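Local coordinates for protein lectin CEL-IV, C-type (Cucumaria echinata, PDB 3ALU) that binds galactose-containing sugars such as raffinose through a calcium ion, as a tetrameric C-type lectin from a sea cucumber, at residues P118-A123 with W134-S139; L24-A29 with Q82-M87; H50-H55 with K144-L149; L66-L71 with I124-Y129. All coordinates share one frame; numbering follows the deposited sequence.

From the N terminus, residues 24-29 open helix 26-33 and pack against strand 82-89 in interaction 2, closing a loop of 52 residues. Residues 50-55, the end of strand 45-51 and the loop after it, pair with strand 143-148 in interaction 3, the longest closure. Interaction 4 sets the end of helix 57-70 against residues 124-129, and interaction 1 is the local hairpin of 118-123 with 134-139. Interactions 1 and 4 are each nested inside the loop of interaction 3 and cross one another; interaction 2 crosses 3 and 4 and closes before 1 opens. All four reach one sheet, tying both helices and the calcium-binding hairpin to it.

Interaction 1 of 4, residues P118-A123 with W134-S139. With CA (calcium ion), chain K; GLA (alpha-D-galactopyranose), chain E; EDO (1,2-ethanediol), chain I.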
# COMPACT_ATOMS: atom_id res chain seq x y z
N PRO A 118 6.28 -41.75 5.96
CA PRO A 118 6.41 -40.87 4.80
C PRO A 118 5.11 -40.17 4.47
O PRO A 118 4.06 -40.61 4.88
CB PRO A 118 6.71 -41.84 3.65
CG PRO A 118 6.04 -43.17 4.10
CD PRO A 118 6.38 -43.18 5.58
N ASN A 119 5.21 -39.10 3.71
CA ASN A 119 3.98 -38.48 3.14
C ASN A 119 2.99 -37.98 4.15
O ASN A 119 1.77 -38.22 4.05
CB ASN A 119 3.38 -39.39 2.06
CG ASN A 119 4.43 -39.79 1.02
OD1 ASN A 119 5.11 -38.92 0.44
ND2 ASN A 119 4.60 -41.10 0.80
N SER A 120 3.50 -37.22 5.11
CA SER A 120 2.65 -36.54 6.11
C SER A 120 2.59 -35.04 5.77
O SER A 120 3.29 -34.59 4.87
CB SER A 120 3.20 -36.72 7.51
OG SER A 120 4.60 -36.35 7.55
N ARG A 121 1.83 -34.29 6.55
CA ARG A 121 1.55 -32.87 6.23
C ARG A 121 1.71 -32.05 7.50
O ARG A 121 1.36 -32.49 8.60
CB ARG A 121 0.10 -32.73 5.71
CG ARG A 121 -0.17 -33.59 4.44
CD ARG A 121 0.73 -33.16 3.32
NE ARG A 121 0.47 -33.91 2.07
CZ ARG A 121 1.34 -34.73 1.48
NH1 ARG A 121 2.55 -34.97 2.00
NH2 ARG A 121 0.98 -35.32 0.33
N GLY A 122 2.22 -30.84 7.35
CA GLY A 122 2.41 -29.98 8.54
C GLY A 122 1.22 -29.11 8.92
O GLY A 122 0.44 -28.68 8.05
N ALA A 123 1.10 -28.84 10.21
CA ALA A 123 0.04 -27.97 10.71
C ALA A 123 0.60 -27.19 11.88
O ALA A 123 1.37 -27.72 12.71
CB ALA A 123 -1.16 -28.79 11.17
N TRP A 134 4.96 -26.73 14.88
CA TRP A 134 4.27 -27.60 13.91
C TRP A 134 4.22 -29.07 14.32
O TRP A 134 5.19 -29.59 14.90
CB TRP A 134 4.88 -27.52 12.51
CG TRP A 134 5.25 -26.17 12.05
CD1 TRP A 134 4.65 -25.00 12.40
CD2 TRP A 134 6.28 -25.85 11.12
NE1 TRP A 134 5.28 -23.95 11.76
CE2 TRP A 134 6.28 -24.44 10.96
CE3 TRP A 134 7.21 -26.63 10.37
CZ2 TRP A 134 7.21 -23.76 10.12
CZ3 TRP A 134 8.13 -25.95 9.54
CH2 TRP A 134 8.13 -24.53 9.42
N ALA A 135 3.12 -29.71 13.96
CA ALA A 135 3.00 -31.17 14.04
C ALA A 135 2.85 -31.70 12.63
O ALA A 135 2.29 -31.01 11.78
CB ALA A 135 1.77 -31.57 14.87
N ASP A 136 3.35 -32.91 12.36
CA ASP A 136 2.95 -33.54 11.09
C ASP A 136 1.81 -34.51 11.33
O ASP A 136 1.72 -35.12 12.43
CB ASP A 136 4.11 -34.18 10.31
CG ASP A 136 4.63 -35.49 10.95
OD1 ASP A 136 4.65 -35.63 12.18
OD2 ASP A 136 5.06 -36.38 10.18
N VAL A 137 0.93 -34.58 10.34
CA VAL A 137 -0.30 -35.37 10.47
C VAL A 137 -0.56 -36.08 9.16
O VAL A 137 -0.05 -35.70 8.12
CB VAL A 137 -1.53 -34.46 10.81
CG1 VAL A 137 -1.37 -33.69 12.13
CG2 VAL A 137 -1.89 -33.51 9.63
N TYR A 138 -1.41 -37.10 9.21
CA TYR A 138 -1.83 -37.74 7.96
C TYR A 138 -2.81 -36.82 7.23
O TYR A 138 -3.60 -36.09 7.85
CB TYR A 138 -2.40 -39.16 8.22
CG TYR A 138 -1.33 -40.02 8.82
CD1 TYR A 138 -1.47 -40.54 10.10
CD2 TYR A 138 -0.14 -40.23 8.12
CE1 TYR A 138 -0.42 -41.30 10.68
CE2 TYR A 138 0.89 -40.99 8.68
CZ TYR A 138 0.73 -41.51 9.95
OH TYR A 138 1.76 -42.23 10.53
N SER A 139 -2.72 -36.88 5.91
CA SER A 139 -3.32 -35.88 5.01
C SER A 139 -4.83 -35.93 4.98
O SER A 139 -5.49 -35.02 4.49
CB SER A 139 -2.78 -36.06 3.59
OG SER A 139 -3.22 -37.28 3.01
CA CA K . 3.20 -36.14 14.05
C1 GLA E . -0.40 -37.26 17.83
C2 GLA E . 0.98 -37.54 17.22
C3 GLA E . 1.92 -36.34 17.27
C4 GLA E . 1.25 -35.10 16.66
C5 GLA E . -0.14 -34.91 17.29
C6 GLA E . -0.92 -33.74 16.68
O2 GLA E . 1.63 -38.62 17.93
O3 GLA E . 3.14 -36.66 16.59
O4 GLA E . 1.13 -35.34 15.25
O5 GLA E . -0.94 -36.09 17.14
O6 GLA E . -1.20 -34.06 15.31
C1 EDO I . -1.02 -38.26 12.61
O1 EDO I . -2.21 -37.76 11.99
C2 EDO I . -0.87 -37.75 14.03
O2 EDO I . -1.54 -38.68 14.87
O HOH W 1 -0.67 -38.59 4.94
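Ser120 sets its CB and OG against the carboxylate of Asp136, OG donating to OD2 at 2.7 Å. The bond falls on the anti lone pair of OD2. With CG beside both N and C (chi1 73°), the Asp136 side chain and its own carbonyl converge on one metal: OD1 and O each bind the calcium ion at 2.4 Å. Galactose adds O3 and O4 to it. The hairpin of strands 120-125 and 134-137 supplies one part of the calcium and sugar site of this C-type lectin domain; Glu113, Asn115 and Asn116 supply the other protein ligands.

Its strands are antiparallel, their axes 152° apart. Arg121 and Val137 form one hydrogen-bonded pair, with Val137 N to Arg121 O at 2.8 Å, and Ala123 and Ala135 form another. Between them the non-hydrogen-bonded pair Gly122-Asp136 brings the CA atoms to 4.4 Å. Arg121 CG lies 3.7 Å from Ser139 CB, just beyond the strand; on the face that Val137 shares with Arg121, Val137 CG1 reaches galactose O6 at 3.2 Å. One oxygen of the carboxylate binds calcium while the other accepts from Ser120, among other partners, a geometry consistent with Ser120 as a second-shell residue that fixes the rotation of Asp136.

Interaction 2 of 4, residues L24-A29 with Q82-M87; sequences LNFDNA and QVYIGM. With GLA (alpha-D-galactopyranose), chain E; EDO (1,2-ethanediol), chain J.
The Tyr84 ring receives Phe26 over one face and the carbonyl oxygen of Leu24 at its edge. Phe26 CD2 stands 3.8 Å above the tyrosine plane, offset toward the rim. The two planes are at 88°, and the centroids of the Phe26 and Tyr84 rings lie 5.4 Å apart. This is a T-shaped stack in which phenylalanine gives the edge and tyrosine the face. Phe26 CB adds a CH-pi contact over that face, 4.2 Å from the Tyr84 centroid. At the tyrosine rim, CE2 comes within 3.3 Å of Leu24 O, in the plane of the ring.

The edge of the Phe26 ring also meets strand backbone, its CE2 lying 3.3 Å from Ile85 O. With CG anti to the backbone N (chi1 -178°), Phe26 carries its ring from the first turn of helix 26-33 to the corner of the strand at Gly86. Asn25 occupies the N-cap position, and Ala29 on the next turn sets its CB 4.2 Å from Tyr84 CD2. This places the start of the helix against the sheet of the C-type lectin domain. The Tyr84 hydroxyl bonds to Asn141 O, and Arg121 makes a cation-pi contact with Phe26.

At the other end of the strand segment, Gln82 belongs to the glycan pocket. Its extended chain brings NE2 to galactose O6 at 2.7 Å, with an N-H...O angle of 150°. Gln82 thus makes a polar contact with the sugar, whereas residues 24-29 and 82-87 share no hydrogen bond, and the edge-to-face pair and the CH-pi contact set the mutual orientation of the two rings.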
# COMPACT_ATOMS: atom_id res chain seq x y z
N LEU A 24 -11.03 -28.93 6.11
CA LEU A 24 -10.76 -29.62 4.87
C LEU A 24 -9.55 -30.51 5.06
O LEU A 24 -8.67 -30.22 5.89
CB LEU A 24 -10.43 -28.60 3.80
CG LEU A 24 -11.45 -28.12 2.75
CD1 LEU A 24 -12.92 -28.60 2.94
CD2 LEU A 24 -11.28 -26.69 2.30
N ASN A 25 -9.46 -31.55 4.23
CA ASN A 25 -8.23 -32.35 4.24
C ASN A 25 -7.11 -31.59 3.52
O ASN A 25 -7.33 -30.51 2.98
CB ASN A 25 -8.44 -33.78 3.70
CG ASN A 25 -8.77 -33.85 2.21
OD1 ASN A 25 -9.42 -34.83 1.78
ND2 ASN A 25 -8.34 -32.91 1.42
N PHE A 26 -5.89 -32.12 3.55
CA PHE A 26 -4.79 -31.30 3.08
C PHE A 26 -4.94 -30.89 1.63
O PHE A 26 -4.74 -29.73 1.27
CB PHE A 26 -3.45 -32.03 3.22
CG PHE A 26 -2.28 -31.18 2.81
CD1 PHE A 26 -1.77 -31.22 1.50
CD2 PHE A 26 -1.69 -30.33 3.74
CE1 PHE A 26 -0.67 -30.40 1.13
CE2 PHE A 26 -0.62 -29.49 3.35
CZ PHE A 26 -0.10 -29.54 2.10
N ASP A 27 -5.25 -31.85 0.76
CA ASP A 27 -5.30 -31.56 -0.67
C ASP A 27 -6.45 -30.60 -0.97
O ASP A 27 -6.30 -29.72 -1.79
CB ASP A 27 -5.50 -32.87 -1.44
CG ASP A 27 -4.21 -33.69 -1.59
OD1 ASP A 27 -3.09 -33.16 -1.39
OD2 ASP A 27 -4.33 -34.89 -2.00
N ASN A 28 -7.58 -30.77 -0.30
CA ASN A 28 -8.71 -29.86 -0.50
C ASN A 28 -8.46 -28.45 0.07
O ASN A 28 -8.95 -27.46 -0.51
CB ASN A 28 -10.01 -30.44 0.07
CG ASN A 28 -10.54 -31.61 -0.77
OD1 ASN A 28 -11.29 -32.48 -0.28
ND2 ASN A 28 -10.12 -31.65 -2.04
N ALA A 29 -7.69 -28.37 1.17
CA ALA A 29 -7.28 -27.06 1.72
C ALA A 29 -6.37 -26.36 0.75
O ALA A 29 -6.59 -25.19 0.41
CB ALA A 29 -6.63 -27.18 3.15
N GLN A 82 -5.36 -27.53 15.42
CA GLN A 82 -4.33 -27.69 14.42
C GLN A 82 -4.84 -27.06 13.13
O GLN A 82 -5.98 -27.29 12.75
CB GLN A 82 -4.06 -29.17 14.21
CG GLN A 82 -3.57 -29.77 15.48
CD GLN A 82 -3.25 -31.25 15.33
OE1 GLN A 82 -4.05 -32.12 15.70
NE2 GLN A 82 -2.08 -31.54 14.78
N VAL A 83 -3.98 -26.28 12.48
CA VAL A 83 -4.36 -25.52 11.31
C VAL A 83 -3.34 -25.80 10.23
O VAL A 83 -2.13 -25.55 10.45
CB VAL A 83 -4.34 -24.01 11.68
CG1 VAL A 83 -4.63 -23.12 10.45
CG2 VAL A 83 -5.32 -23.70 12.88
N TYR A 84 -3.78 -26.30 9.07
CA TYR A 84 -2.87 -26.63 8.00
C TYR A 84 -2.08 -25.47 7.49
O TYR A 84 -2.59 -24.37 7.34
CB TYR A 84 -3.59 -27.24 6.80
CG TYR A 84 -3.89 -28.70 6.90
CD1 TYR A 84 -2.87 -29.63 7.25
CD2 TYR A 84 -5.15 -29.19 6.57
CE1 TYR A 84 -3.16 -31.00 7.30
CE2 TYR A 84 -5.44 -30.55 6.61
CZ TYR A 84 -4.42 -31.46 6.95
OH TYR A 84 -4.72 -32.81 7.01
N ILE A 85 -0.79 -25.74 7.25
CA ILE A 85 0.06 -24.86 6.46
C ILE A 85 0.59 -25.69 5.28
O ILE A 85 0.30 -26.91 5.19
CB ILE A 85 1.21 -24.31 7.31
CG1 ILE A 85 2.05 -25.48 7.86
CG2 ILE A 85 0.65 -23.43 8.47
CD1 ILE A 85 3.26 -24.98 8.74
N GLY A 86 1.36 -25.07 4.40
CA GLY A 86 1.70 -25.70 3.10
C GLY A 86 2.84 -26.73 3.13
O GLY A 86 3.42 -26.98 2.10
N MET A 87 3.08 -27.36 4.29
CA MET A 87 4.25 -28.26 4.47
C MET A 87 3.96 -29.71 4.08
O MET A 87 3.04 -30.32 4.62
CB MET A 87 4.65 -28.20 5.96
CG MET A 87 5.77 -29.18 6.39
SD MET A 87 7.27 -29.19 5.38
CE MET A 87 8.02 -27.63 5.86
C1 GLA E . -0.40 -37.26 17.83
C2 GLA E . 0.98 -37.54 17.22
C3 GLA E . 1.92 -36.34 17.27
C4 GLA E . 1.25 -35.10 16.66
C5 GLA E . -0.14 -34.91 17.29
C6 GLA E . -0.92 -33.74 16.68
O2 GLA E . 1.63 -38.62 17.93
O3 GLA E . 3.14 -36.66 16.59
O4 GLA E . 1.13 -35.34 15.25
O5 GLA E . -0.94 -36.09 17.14
O6 GLA E . -1.20 -34.06 15.31
C1 EDO J . -7.12 -30.30 15.48
O1 EDO J . -8.02 -29.21 15.62
C2 EDO J . -6.81 -30.88 16.84
O2 EDO J . -6.80 -32.30 16.74

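Interaction 3 of 4, residues H50-H55 with K144-L149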
# COMPACT_ATOMS: atom_id res chain seq x y z
N HIS A 50 -1.87 -20.34 -2.09
CA HIS A 50 -1.38 -21.64 -1.58
C HIS A 50 -1.60 -21.63 -0.09
O HIS A 50 -1.81 -20.59 0.54
CB HIS A 50 0.14 -21.82 -1.83
CG HIS A 50 0.48 -21.93 -3.27
ND1 HIS A 50 0.21 -23.06 -4.01
CD2 HIS A 50 0.96 -21.01 -4.14
CE1 HIS A 50 0.54 -22.84 -5.28
NE2 HIS A 50 0.99 -21.60 -5.38
N LEU A 51 -1.58 -22.82 0.49
CA LEU A 51 -1.47 -22.87 1.94
C LEU A 51 -0.20 -22.10 2.31
O LEU A 51 0.77 -22.06 1.54
CB LEU A 51 -1.39 -24.30 2.42
CG LEU A 51 -2.69 -25.08 2.42
CD1 LEU A 51 -2.41 -26.58 2.54
CD2 LEU A 51 -3.56 -24.62 3.56
N ALA A 52 -0.20 -21.49 3.51
CA ALA A 52 0.86 -20.59 3.91
C ALA A 52 2.20 -21.31 4.02
O ALA A 52 2.24 -22.41 4.54
CB ALA A 52 0.52 -19.96 5.25
N SER A 53 3.26 -20.66 3.58
CA SER A 53 4.63 -21.13 3.90
C SER A 53 5.22 -20.20 4.96
O SER A 53 4.68 -19.12 5.13
CB SER A 53 5.49 -21.16 2.68
OG SER A 53 5.71 -19.88 2.06
N ILE A 54 6.30 -20.62 5.65
CA ILE A 54 6.78 -19.89 6.85
C ILE A 54 8.29 -19.90 6.77
O ILE A 54 8.87 -20.99 6.59
CB ILE A 54 6.28 -20.55 8.15
CG1 ILE A 54 4.73 -20.67 8.15
CG2 ILE A 54 6.81 -19.79 9.40
CD1 ILE A 54 4.12 -21.47 9.32
N HIS A 55 8.91 -18.72 6.89
CA HIS A 55 10.36 -18.61 6.55
C HIS A 55 11.22 -17.98 7.62
O HIS A 55 12.42 -17.75 7.40
CB HIS A 55 10.51 -17.89 5.24
CG HIS A 55 9.93 -18.68 4.13
ND1 HIS A 55 8.67 -18.45 3.62
CD2 HIS A 55 10.38 -19.81 3.55
CE1 HIS A 55 8.40 -19.36 2.70
NE2 HIS A 55 9.42 -20.20 2.65
N LYS A 144 -9.01 -26.68 9.90
CA LYS A 144 -8.92 -25.28 9.48
C LYS A 144 -7.54 -25.09 8.81
O LYS A 144 -6.64 -25.95 8.95
CB LYS A 144 -9.02 -24.38 10.68
CG LYS A 144 -10.40 -24.54 11.41
CD LYS A 144 -10.58 -23.42 12.40
CE LYS A 144 -12.01 -23.46 13.04
NZ LYS A 144 -12.24 -24.70 13.86
N TYR A 145 -7.36 -23.97 8.10
CA TYR A 145 -6.16 -23.83 7.27
C TYR A 145 -5.92 -22.35 7.03
O TYR A 145 -6.84 -21.55 7.05
CB TYR A 145 -6.30 -24.61 5.92
CG TYR A 145 -7.53 -24.20 5.09
CD1 TYR A 145 -8.77 -24.76 5.37
CD2 TYR A 145 -7.42 -23.29 4.04
CE1 TYR A 145 -9.91 -24.38 4.63
CE2 TYR A 145 -8.55 -22.92 3.28
CZ TYR A 145 -9.78 -23.48 3.61
OH TYR A 145 -10.93 -23.11 2.91
N ILE A 146 -4.66 -21.99 6.84
CA ILE A 146 -4.28 -20.63 6.46
C ILE A 146 -3.80 -20.59 5.03
O ILE A 146 -2.89 -21.32 4.62
CB ILE A 146 -3.17 -20.04 7.36
CG1 ILE A 146 -3.62 -19.98 8.82
CG2 ILE A 146 -2.73 -18.68 6.90
CD1 ILE A 146 -2.43 -20.01 9.79
N CYS A 147 -4.45 -19.73 4.24
CA CYS A 147 -3.99 -19.42 2.87
C CYS A 147 -3.09 -18.18 2.84
O CYS A 147 -3.24 -17.23 3.68
CB CYS A 147 -5.19 -19.16 1.93
SG CYS A 147 -6.33 -20.54 1.75
N GLN A 148 -2.21 -18.14 1.83
CA GLN A 148 -1.47 -16.93 1.48
C GLN A 148 -1.84 -16.58 0.04
O GLN A 148 -1.98 -17.46 -0.81
CB GLN A 148 0.06 -17.12 1.63
CG GLN A 148 0.61 -18.07 0.62
CD GLN A 148 2.09 -18.32 0.82
OE1 GLN A 148 2.56 -18.34 1.95
NE2 GLN A 148 2.81 -18.56 -0.28
N LEU A 149 -2.01 -15.29 -0.25
CA LEU A 149 -2.17 -14.88 -1.64
C LEU A 149 -0.82 -15.01 -2.33
O LEU A 149 0.20 -15.07 -1.67
CB LEU A 149 -2.69 -13.42 -1.69
CG LEU A 149 -4.13 -13.31 -1.17
CD1 LEU A 149 -4.55 -11.84 -1.14
CD2 LEU A 149 -5.12 -14.08 -2.06
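In the central sheet of the C-type lectin fold, His50 pairs with Gln148 as an antiparallel hydrogen-bonded pair. Gln148 N donates to His50 O at 2.8 Å in a nearly straight bond, and His50 N returns a longer bond to Gln148 O. The next pair, Leu51 with Cys147, is non-hydrogen-bonded, its CA atoms 4.4 Å apart. Beyond it residues 52-55 leave strand 45-51: Ala52 N still reaches Ile146 O at 2.9 Å, but the donor is tilted 29° from the carbonyl plane, consistent with the two segments diverging.

Side chains extend the contact on both sides of this ladder. Leu51 CD2 meets Tyr145 CB at 3.6 Å, the two side chains crossing at about a right angle, while Ala52 CB packs on Ile146 CG2 at 3.9 Å. A chi1 of 68° tucks Gln148 CG in between its own N and C, and the side chain runs extended beyond CG along residues 50-53. Its amide oxygen OE1 accepts from Ser53 N at 2.9 Å, the donor standing 50° out of the amide carbonyl plane.

Farther out, second-shell residues hold these groups in place. Cys147 is joined by a disulfide to Cys33 in helix 26-33, and His50 ND1 bonds to Glu30 of the same helix. Lys15 NZ donates to Gln148 OE1, and Asp100 OD1 joins Ser53 OG to Gln148 NE2 by a hydrogen bond to each.

Interaction 4 of 4, residues L66-L71 with I124-Y129. With FRU (beta-D-fructofuranose), chain B.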
# COMPACT_ATOMS: atom_id res chain seq x y z
N LEU A 66 -1.98 -15.00 14.89
CA LEU A 66 -3.18 -15.00 14.05
C LEU A 66 -4.14 -16.10 14.45
O LEU A 66 -5.37 -15.86 14.66
CB LEU A 66 -2.81 -15.07 12.56
CG LEU A 66 -4.01 -15.06 11.58
CD1 LEU A 66 -4.92 -13.85 11.74
CD2 LEU A 66 -3.51 -15.18 10.13
N VAL A 67 -3.62 -17.32 14.62
CA VAL A 67 -4.47 -18.43 14.99
C VAL A 67 -5.03 -18.27 16.41
O VAL A 67 -6.25 -18.46 16.63
CB VAL A 67 -3.73 -19.79 14.82
CG1 VAL A 67 -4.54 -20.94 15.41
CG2 VAL A 67 -3.40 -20.05 13.36
N LYS A 68 -4.17 -17.92 17.36
CA LYS A 68 -4.60 -17.93 18.75
C LYS A 68 -5.53 -16.79 19.05
O LYS A 68 -6.46 -16.97 19.84
CB LYS A 68 -3.43 -17.94 19.72
CG LYS A 68 -2.66 -19.27 19.67
CD LYS A 68 -1.63 -19.39 20.77
CE LYS A 68 -2.27 -19.34 22.15
NZ LYS A 68 -1.20 -19.47 23.20
N THR A 69 -5.30 -15.63 18.43
CA THR A 69 -6.27 -14.52 18.63
C THR A 69 -7.59 -14.76 17.87
O THR A 69 -8.63 -14.23 18.29
CB THR A 69 -5.70 -13.15 18.24
OG1 THR A 69 -5.38 -13.12 16.85
CG2 THR A 69 -4.46 -12.84 19.07
N SER A 70 -7.55 -15.54 16.78
CA SER A 70 -8.77 -15.84 16.02
C SER A 70 -9.61 -16.97 16.65
O SER A 70 -10.83 -17.00 16.50
CB SER A 70 -8.44 -16.18 14.56
OG SER A 70 -7.73 -15.11 13.92
N LEU A 71 -8.95 -17.90 17.33
CA LEU A 71 -9.60 -19.10 17.87
C LEU A 71 -9.47 -19.22 19.39
O LEU A 71 -9.20 -20.31 19.88
CB LEU A 71 -8.98 -20.33 17.21
CG LEU A 71 -9.45 -20.82 15.84
CD1 LEU A 71 -10.47 -20.00 15.04
CD2 LEU A 71 -8.37 -21.55 15.04
N ILE A 124 0.19 -25.93 11.97
CA ILE A 124 0.42 -25.16 13.20
C ILE A 124 -0.45 -25.79 14.27
O ILE A 124 -1.66 -25.93 14.09
CB ILE A 124 0.04 -23.66 12.99
CG1 ILE A 124 1.15 -22.98 12.17
CG2 ILE A 124 -0.22 -22.93 14.35
CD1 ILE A 124 0.80 -21.55 11.67
N ALA A 125 0.16 -26.19 15.37
CA ALA A 125 -0.61 -26.82 16.44
C ALA A 125 -0.71 -25.78 17.55
O ALA A 125 0.21 -25.60 18.33
CB ALA A 125 0.10 -28.12 16.91
N ALA A 126 -1.84 -25.05 17.61
CA ALA A 126 -1.90 -23.88 18.49
C ALA A 126 -2.32 -24.15 19.92
O ALA A 126 -2.38 -23.21 20.75
CB ALA A 126 -2.84 -22.79 17.87
N GLY A 127 -2.66 -25.41 20.20
CA GLY A 127 -2.92 -25.81 21.58
C GLY A 127 -1.72 -25.59 22.47
O GLY A 127 -0.58 -25.45 22.00
N ASP A 128 -1.94 -25.62 23.78
CA ASP A 128 -0.88 -25.28 24.73
C ASP A 128 0.26 -26.28 24.78
O ASP A 128 1.33 -25.93 25.24
CB ASP A 128 -1.44 -25.07 26.14
CG ASP A 128 -2.26 -23.82 26.26
OD1 ASP A 128 -3.02 -23.74 27.24
OD2 ASP A 128 -2.15 -22.92 25.42
N TYR A 129 0.05 -27.49 24.29
CA TYR A 129 1.14 -28.49 24.28
C TYR A 129 2.28 -28.03 23.37
O TYR A 129 3.45 -28.26 23.64
CB TYR A 129 0.60 -29.86 23.83
CG TYR A 129 1.66 -30.93 23.90
CD1 TYR A 129 2.16 -31.34 25.13
CD2 TYR A 129 2.16 -31.52 22.74
CE1 TYR A 129 3.16 -32.29 25.22
CE2 TYR A 129 3.18 -32.50 22.82
CZ TYR A 129 3.64 -32.87 24.07
OH TYR A 129 4.62 -33.82 24.20
C1 FRU B . 2.10 -36.31 25.73
C2 FRU B . 1.96 -37.09 24.42
C3 FRU B . 2.60 -38.48 24.52
C4 FRU B . 2.94 -38.80 23.08
C5 FRU B . 3.21 -37.44 22.43
C6 FRU B . 2.52 -37.36 21.07
O1 FRU B . 3.49 -36.12 26.05
O2 FRU B . 0.57 -37.22 24.06
O3 FRU B . 1.73 -39.46 25.11
O4 FRU B . 4.07 -39.68 22.96
O5 FRU B . 2.66 -36.45 23.33
O6 FRU B . 3.47 -37.65 20.04
O HOH W 2 -1.04 -22.33 22.88
O HOH W 3 -2.66 -20.09 25.58
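Lys68 leaves helix 57-70 beside Val67 and runs past Ala126 to water shared with Asp128. Its CB leads to CG, which lies 4.0 Å from Ala126 CB; CD then passes the carbonyl oxygen of the same residue, 3.9 Å from Ala126 O, and CE stays close to that oxygen too. The chain bends at chi3 (62°), turning the ammonium group toward the loop. There NZ donates to two waters. The first, 2.9 Å from Lys68 NZ, also donates to Ala126 O and to Asp128 OD2; the second also links NZ to OD2. Lys68 NZ and Asp128 OD2 are themselves 4.2 Å apart, beyond a salt bridge, so the opposite charges are bridged by solvent and probably still attract one another.

In the C-type lectin domain this is where the second helix, 57-70, lies across the end of strand 120-125 as that strand passes into the loop toward the sugar pocket. Val67 supplies the apolar half. Its CG1, anti to the backbone N (chi1 172°), presses on Ala126 CB at 3.5 Å, and CG2 looks to Ile124 CG2 at a looser 4.4 Å. Ile146 of strand 143-148 touches both Val67 and Ile124, which continues this apolar layer into the sheet. At the far end of the loop, Tyr129 OH accepts a hydrogen bond from fructose O1, and its ring meets Trp79 edge-to-face.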